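Nucleoside phosphorylase, putative (Trypanosoma brucei, PDB 3BJE) catalyses the phosphorolysis of uridine to uracil and ribose 1-phosphate, acting as a homodimer. Local coordinates at residues L159-T164 / G310-V315. Numbering follows the deposited sequence.
Sequences LALAVT and GAACVV
Within the central beta-sheet core of the nucleoside phosphorylase fold, strand 161-164 pairs antiparallel with strand 310-315, their N-to-C directions at 156°. A162 and C313 form the hydrogen-bonded pair: A162 N donates to C313 O (2.9 Å, 169° at the hydrogen) and C313 N returns a bond to A162 O. L161 with V314 and V163 with A312 are the non-hydrogen-bonded pairs. At one end two residues, L159 and A160, face the single V315, with L159 N bonded to V315 O and V315 N to A160 O, consistent with a G1-type beta bulge; at the other, T164 N bonds to A311 O. In the T164-A311 pair one bond is direct, and a water takes the place of the other, donating to T164 O at 2.7 Å and accepting from A311 N.

L161, V163, A312 and V314 share the apolar face, where helix 329-348 packs on L161 and V314. L161 turns CG anti to its N (chi1 -172°), which sends CD1 across the neighbouring strand to lie 3.7 Å from A312 CB and 3.6 Å from C313 N. The small methyl of A312 suits this place, since the leucine branch lies against it. The other face, with A162 and C313, looks toward the active site: the side chain of C313 touches R145, a residue of the ribose 1-phosphate pocket, and the C313 side chain lies about 6 Å from the bound ribose 1-phosphate. A162 is small enough to fit between N290 of strand 284-292, which its methyl touches, and V315, whose CG2 is 4.2 Å from A162 CB. T164, whose hydroxyl is hydrogen-bonded to T244, rests OG1 3.6 Å from A311 CB.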
# COMPACT_ATOMS: atom_id res chain seq x y z
N LEU A 159 17.28 2.87 17.00
CA LEU A 159 16.19 2.65 17.95
C LEU A 159 15.72 3.91 18.69
O LEU A 159 14.94 3.81 19.63
CB LEU A 159 16.54 1.53 18.95
CG LEU A 159 16.89 0.19 18.31
CD1 LEU A 159 17.34 -0.80 19.36
CD2 LEU A 159 15.70 -0.35 17.51
N ALA A 160 16.17 5.09 18.26
CA ALA A 160 15.54 6.34 18.69
C ALA A 160 14.11 6.42 18.15
O ALA A 160 13.75 5.74 17.17
CB ALA A 160 16.33 7.54 18.19
N LEU A 161 13.30 7.23 18.83
CA LEU A 161 11.93 7.51 18.39
C LEU A 161 11.95 8.78 17.57
O LEU A 161 12.22 9.86 18.09
CB LEU A 161 10.98 7.64 19.58
CG LEU A 161 9.48 7.74 19.24
CD1 LEU A 161 8.96 6.48 18.50
CD2 LEU A 161 8.65 8.00 20.51
N ALA A 162 11.68 8.66 16.28
CA ALA A 162 11.69 9.81 15.39
C ALA A 162 10.25 10.36 15.29
O ALA A 162 9.34 9.69 14.76
CB ALA A 162 12.22 9.43 14.03
N VAL A 163 10.08 11.57 15.81
CA VAL A 163 8.77 12.20 15.93
C VAL A 163 8.60 13.16 14.75
O VAL A 163 9.47 13.98 14.50
CB VAL A 163 8.68 12.97 17.26
CG1 VAL A 163 7.30 13.61 17.44
CG2 VAL A 163 9.00 12.05 18.41
N THR A 164 7.49 13.03 14.04
CA THR A 164 7.22 13.83 12.85
C THR A 164 6.77 15.24 13.21
O THR A 164 5.88 15.39 14.05
CB THR A 164 6.10 13.19 12.00
OG1 THR A 164 6.52 11.89 11.57
CG2 THR A 164 5.75 14.06 10.78
N GLY A 310 -0.52 12.80 13.94
CA GLY A 310 0.93 12.82 13.86
C GLY A 310 1.50 11.41 13.86
O GLY A 310 0.79 10.43 13.69
N ALA A 311 2.80 11.30 14.09
CA ALA A 311 3.47 10.02 13.95
C ALA A 311 4.78 10.03 14.72
O ALA A 311 5.42 11.07 14.88
CB ALA A 311 3.75 9.73 12.45
N ALA A 312 5.16 8.85 15.20
CA ALA A 312 6.45 8.65 15.83
C ALA A 312 6.85 7.24 15.48
O ALA A 312 6.05 6.33 15.60
CB ALA A 312 6.36 8.83 17.35
N CYS A 313 8.10 7.06 15.04
CA CYS A 313 8.52 5.75 14.56
C CYS A 313 9.88 5.37 15.12
O CYS A 313 10.77 6.20 15.15
CB CYS A 313 8.61 5.75 13.04
SG CYS A 313 7.07 6.12 12.17
N VAL A 314 10.02 4.12 15.53
CA VAL A 314 11.27 3.60 16.02
C VAL A 314 12.23 3.37 14.85
O VAL A 314 11.88 2.74 13.86
CB VAL A 314 11.05 2.27 16.82
CG1 VAL A 314 12.37 1.67 17.32
CG2 VAL A 314 10.10 2.49 18.00
N VAL A 315 13.47 3.87 14.98
CA VAL A 315 14.46 3.75 13.91
C VAL A 315 15.04 2.34 13.92
O VAL A 315 15.83 2.00 14.80
CB VAL A 315 15.57 4.82 14.03
CG1 VAL A 315 16.67 4.66 12.95
CG2 VAL A 315 14.96 6.21 13.97
O HOH W 1 4.09 13.71 15.25